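Local structure of avirulence protein (Pseudomonas syringae, 4B6X) at residues 32-37 with 72-77; 46-49 with 55-58. The protein is a type III secreted effector of a plant pathogen, here its in planta processed C-terminal coiled-coil domain, with distinct regions required to activate plant immunity. All blocks are in the same frame, centred on the assembly; numbering follows the deposited sequence.

Contact 1. Residues 32-37 with 72-77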
loop_
_atom_site.group_PDB
_atom_site.type_symbol
_atom_site.label_atom_id
_atom_site.label_comp_id
_atom_site.label_asym_id
_atom_site.label_seq_id
_atom_site.Cartn_x
_atom_site.Cartn_y
_atom_site.Cartn_z
ATOM N N GLU A 32 -0.245 -0.087 7.161
ATOM C CA GLU A 32 1.201 -0.257 7.342
ATOM C C GLU A 32 1.742 -1.590 6.717
ATOM O O GLU A 32 2.831 -1.612 6.141
ATOM C CB GLU A 32 1.575 -0.201 8.818
ATOM C CG GLU A 32 1.371 1.188 9.515
ATOM C CD GLU A 32 2.211 2.320 8.887
ATOM O OE1 GLU A 32 1.724 2.940 7.878
ATOM O OE2 GLU A 32 3.357 2.548 9.381
ATOM N N ASP A 33 0.981 -2.678 6.853
ATOM C CA ASP A 33 1.365 -3.969 6.261
ATOM C C ASP A 33 1.419 -3.816 4.734
ATOM O O ASP A 33 2.334 -4.317 4.088
ATOM C CB ASP A 33 0.381 -5.102 6.611
ATOM C CG ASP A 33 0.295 -5.404 8.086
ATOM O OD1 ASP A 33 1.192 -5.073 8.876
ATOM O OD2 ASP A 33 -0.717 -6.018 8.482
ATOM N N LYS A 34 0.453 -3.095 4.175
ATOM C CA LYS A 34 0.372 -2.888 2.746
ATOM C C LYS A 34 1.428 -1.924 2.206
ATOM O O LYS A 34 1.936 -2.151 1.101
ATOM C CB LYS A 34 -1.040 -2.459 2.317
ATOM C CG LYS A 34 -1.211 -2.406 0.770
ATOM C CD LYS A 34 -2.427 -3.063 0.066
ATOM C CE LYS A 34 -3.272 -4.061 0.784
ATOM N NZ LYS A 34 -3.357 -5.380 0.128
ATOM N N GLN A 35 1.776 -0.878 2.974
ATOM C CA GLN A 35 2.896 -0.002 2.634
ATOM C C GLN A 35 4.216 -0.785 2.620
ATOM O O GLN A 35 5.018 -0.592 1.723
ATOM C CB GLN A 35 3.000 1.166 3.632
ATOM C CG GLN A 35 4.033 2.277 3.256
ATOM C CD GLN A 35 3.686 3.039 1.958
ATOM O OE1 GLN A 35 2.808 3.901 1.967
ATOM N NE2 GLN A 35 4.393 2.727 0.838
ATOM N N LEU A 36 4.447 -1.642 3.616
ATOM C CA LEU A 36 5.586 -2.552 3.572
ATOM C C LEU A 36 5.619 -3.398 2.270
ATOM O O LEU A 36 6.657 -3.485 1.615
ATOM C CB LEU A 36 5.616 -3.452 4.807
ATOM C CG LEU A 36 6.826 -4.391 4.972
ATOM C CD1 LEU A 36 8.191 -3.613 5.090
ATOM C CD2 LEU A 36 6.609 -5.320 6.228
ATOM N N MET A 37 4.495 -4.001 1.875
ATOM C CA MET A 37 4.488 -4.782 0.656
ATOM C C MET A 37 4.812 -3.899 -0.550
ATOM O O MET A 37 5.616 -4.286 -1.440
ATOM C CB MET A 37 3.165 -5.496 0.416
ATOM C CG MET A 37 2.921 -6.785 1.230
ATOM S SD MET A 37 1.595 -7.877 0.472
ATOM C CE MET A 37 0.802 -6.646 -0.640
ATOM N N ALA A 72 -4.078 2.901 -1.749
ATOM C CA ALA A 72 -4.753 4.171 -1.845
ATOM C C ALA A 72 -6.229 4.068 -1.377
ATOM O O ALA A 72 -6.718 4.952 -0.704
ATOM C CB ALA A 72 -4.635 4.713 -3.232
ATOM N N ASP A 73 -6.930 2.981 -1.725
ATOM C CA ASP A 73 -8.284 2.747 -1.213
ATOM C C ASP A 73 -8.312 2.569 0.294
ATOM O O ASP A 73 -9.187 3.120 0.989
ATOM C CB ASP A 73 -8.908 1.526 -1.879
ATOM C CG ASP A 73 -9.366 1.805 -3.314
ATOM O OD1 ASP A 73 -9.346 2.975 -3.741
ATOM O OD2 ASP A 73 -9.794 0.859 -4.005
ATOM N N LEU A 74 -7.374 1.790 0.825
ATOM C CA LEU A 74 -7.312 1.609 2.248
ATOM C C LEU A 74 -7.142 2.971 2.962
ATOM O O LEU A 74 -7.807 3.259 3.955
ATOM C CB LEU A 74 -6.221 0.615 2.643
ATOM C CG LEU A 74 -6.384 -0.879 2.320
ATOM C CD1 LEU A 74 -5.187 -1.634 2.880
ATOM C CD2 LEU A 74 -7.653 -1.449 2.884
ATOM N N GLN A 75 -6.298 3.827 2.420
ATOM C CA GLN A 75 -5.988 5.094 3.075
ATOM C C GLN A 75 -7.202 6.024 3.040
ATOM O O GLN A 75 -7.470 6.722 4.022
ATOM C CB GLN A 75 -4.777 5.760 2.419
ATOM C CG GLN A 75 -3.487 4.983 2.687
ATOM C CD GLN A 75 -2.315 5.540 1.965
ATOM O OE1 GLN A 75 -2.373 5.772 0.762
ATOM N NE2 GLN A 75 -1.223 5.743 2.680
ATOM N N ARG A 76 -7.925 6.032 1.919
ATOM C CA ARG A 76 -9.181 6.797 1.841
ATOM C C ARG A 76 -10.180 6.365 2.902
ATOM O O ARG A 76 -10.797 7.215 3.535
ATOM C CB ARG A 76 -9.828 6.722 0.452
ATOM C CG ARG A 76 -9.179 7.724 -0.504
ATOM C CD ARG A 76 -9.856 7.787 -1.870
ATOM N NE ARG A 76 -9.515 6.662 -2.726
ATOM C CZ ARG A 76 -8.463 6.607 -3.556
ATOM N NH1 ARG A 76 -7.596 7.629 -3.670
ATOM N NH2 ARG A 76 -8.254 5.504 -4.263
ATOM N N ARG A 77 -10.342 5.046 3.073
ATOM C CA ARG A 77 -11.298 4.507 4.043
ATOM C C ARG A 77 -10.949 4.856 5.464
ATOM O O ARG A 77 -11.850 5.080 6.296
ATOM C CB ARG A 77 -11.439 2.988 3.921
ATOM C CG ARG A 77 -12.224 2.552 2.706
ATOM C CD ARG A 77 -11.946 1.085 2.356
ATOM N NE ARG A 77 -12.154 0.161 3.482
ATOM C CZ ARG A 77 -11.794 -1.130 3.477
ATOM N NH1 ARG A 77 -11.193 -1.657 2.423
ATOM N NH2 ARG A 77 -12.022 -1.894 4.547
#

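Contact 2. Residues 46-49 with 55-58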
loop_
_atom_site.group_PDB
_atom_site.type_symbol
_atom_site.label_atom_id
_atom_site.label_comp_id
_atom_site.label_asym_id
_atom_site.label_seq_id
_atom_site.Cartn_x
_atom_site.Cartn_y
_atom_site.Cartn_z
ATOM N N GLN A 46 12.967 -2.403 -9.017
ATOM C CA GLN A 46 14.144 -1.654 -9.359
ATOM C C GLN A 46 15.356 -2.578 -9.548
ATOM O O GLN A 46 16.215 -2.341 -10.430
ATOM C CB GLN A 46 14.391 -0.573 -8.312
ATOM C CG GLN A 46 13.336 0.551 -8.350
ATOM C CD GLN A 46 13.759 1.804 -7.618
ATOM O OE1 GLN A 46 13.519 1.918 -6.427
ATOM N NE2 GLN A 46 14.363 2.767 -8.328
ATOM N N ASP A 47 15.436 -3.625 -8.729
ATOM C CA ASP A 47 16.489 -4.635 -8.910
ATOM C C ASP A 47 16.338 -5.354 -10.257
ATOM O O ASP A 47 17.319 -5.556 -10.964
ATOM C CB ASP A 47 16.475 -5.643 -7.763
ATOM C CG ASP A 47 16.966 -5.054 -6.475
ATOM O OD1 ASP A 47 17.576 -3.950 -6.492
ATOM O OD2 ASP A 47 16.772 -5.705 -5.433
ATOM N N ALA A 48 15.106 -5.698 -10.625
ATOM C CA ALA A 48 14.853 -6.351 -11.903
ATOM C C ALA A 48 15.210 -5.437 -13.093
ATOM O O ALA A 48 15.667 -5.925 -14.119
ATOM C CB ALA A 48 13.394 -6.846 -11.995
ATOM N N ILE A 49 14.990 -4.132 -12.964
ATOM C CA ILE A 49 15.457 -3.154 -13.961
ATOM C C ILE A 49 16.990 -3.130 -14.051
ATOM O O ILE A 49 17.549 -3.220 -15.171
ATOM C CB ILE A 49 14.906 -1.721 -13.681
ATOM C CG1 ILE A 49 13.384 -1.697 -13.891
ATOM C CG2 ILE A 49 15.595 -0.672 -14.574
ATOM C CD1 ILE A 49 12.661 -0.547 -13.264
ATOM N N ALA A 55 11.139 -10.458 -17.737
ATOM C CA ALA A 55 10.100 -11.286 -17.094
ATOM C C ALA A 55 9.768 -10.799 -15.659
ATOM O O ALA A 55 8.610 -10.806 -15.241
ATOM C CB ALA A 55 10.530 -12.775 -17.060
ATOM N N GLU A 56 10.802 -10.457 -14.891
ATOM C CA GLU A 56 10.598 -10.083 -13.495
ATOM C C GLU A 56 10.103 -8.656 -13.430
ATOM O O GLU A 56 9.331 -8.319 -12.567
ATOM C CB GLU A 56 11.868 -10.296 -12.652
ATOM C CG GLU A 56 11.627 -10.232 -11.087
ATOM C CD GLU A 56 10.660 -11.318 -10.576
ATOM O OE1 GLU A 56 11.084 -12.469 -10.420
ATOM O OE2 GLU A 56 9.473 -11.025 -10.336
ATOM N N ILE A 57 10.515 -7.819 -14.368
ATOM C CA ILE A 57 9.990 -6.477 -14.452
ATOM C C ILE A 57 8.472 -6.525 -14.630
ATOM O O ILE A 57 7.741 -5.856 -13.891
ATOM C CB ILE A 57 10.646 -5.665 -15.576
ATOM C CG1 ILE A 57 12.075 -5.263 -15.187
ATOM C CG2 ILE A 57 9.894 -4.415 -15.874
ATOM C CD1 ILE A 57 12.853 -4.645 -16.372
ATOM N N ALA A 58 8.001 -7.344 -15.564
ATOM C CA ALA A 58 6.575 -7.459 -15.818
ATOM C C ALA A 58 5.860 -8.102 -14.631
ATOM O O ALA A 58 4.748 -7.698 -14.294
ATOM C CB ALA A 58 6.306 -8.254 -17.132
#

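Contact 1. Residues 32-37 with 72-77
Lys34 and Leu74 meet through carbon atoms alone. Lys34 CE lies 3.7 Å from Leu74 CD1, and Lys34 CD is the next atom along the chain to come near that methyl. The two side chains cross at about a right angle. The leucine methyl meets the outer methylenes of the lysine. CB of Lys34 points toward the other helix. With CG anti to the backbone N (chi1 -173°), bends at the later torsions carry the chain past the leucine. Leu74 is buried; it also packs on Leu27, Glu30 and Ile31 of helix 25-50. Lys34 in turn touches Asp70 and Leu71.

Helices 25-50 and 54-89 run antiparallel here as the two arms of a coiled-coil hairpin. Lys34 and Leu74 have the closest CA atoms of the two segments, still 8.9 Å apart, so side chains alone bridge the gap.

The two glutamines only approach each other. Gln35 OE1 and Gln75 NE2 are 4.5 Å apart, too far for a hydrogen bond. Gln35 NE2, the other end of that amide, is hydrogen-bonded to Asn39 OD1, one turn on in the same helix.

A salt bridge lies within segment 72-77. Arg76 NH2 donates to Asp73 OD1 at 2.8 Å, nearly in line with the C-O bond of the carboxylate. Ala72 O sits over the centre of one face of the Arg76 guanidinium.

Contact 2. Residues 46-49 with 55-58
Ile57 and Ala48 bury the most surface here, and both are apolar. Ile57 CG1 lies 3.8 Å from Ala48 CB and equally near the Ala48 carbonyl carbon. The isoleucine therefore packs on backbone as well as on the methyl. Its CD1 reaches further and comes 3.8 Å from Ile49 CA. CG1 of Ile57 is anti to its own carbonyl carbon (chi1 -74°), and the nearly extended chi2 of 171° then carries CD1 across to helix 25-50.

This is the closed end of the helical hairpin, where helix 25-50 finishes and helix 54-89 begins after a short connection. The CA atoms of Ala48 and Ile57 are only 5.5 Å apart. The small alanine side chain, buried and directed at the other helix, suits so close an approach.

Ile49 adds to the apolar patch. Its CG1 is 3.9 Å from Ile57 CD1, and the two side chains cross at about a right angle.

Ala48 CB also meets Glu56 CB at 3.8 Å. Only the aliphatic base of the glutamate takes part, because its end leads away. Glu56 OE2 is hydrogen-bonded to Asn59 and Thr60 on the same helix, while the backbone N of Glu56 is bonded to Asn53 OD1.

How the contacts relate
Both contacts join helix 25-50 to helix 54-89, the two arms of one antiparallel hairpin. Their centres are about 23 Å apart, and their nearest atoms are about 11 Å apart, so they do not touch. Contact 2 is nested inside contact 1 along the chain. Its segments are close in sequence and lie beside the turn; its centre is about 19 Å from the centre of the chain. Contact 1 joins residues much further apart in sequence, and the centre of contact 1 is about 4 Å from that of the chain. The helices are thus paired both at the turn and midway along the domain. The assembly is a single chain, so this coiled coil is formed within one molecule.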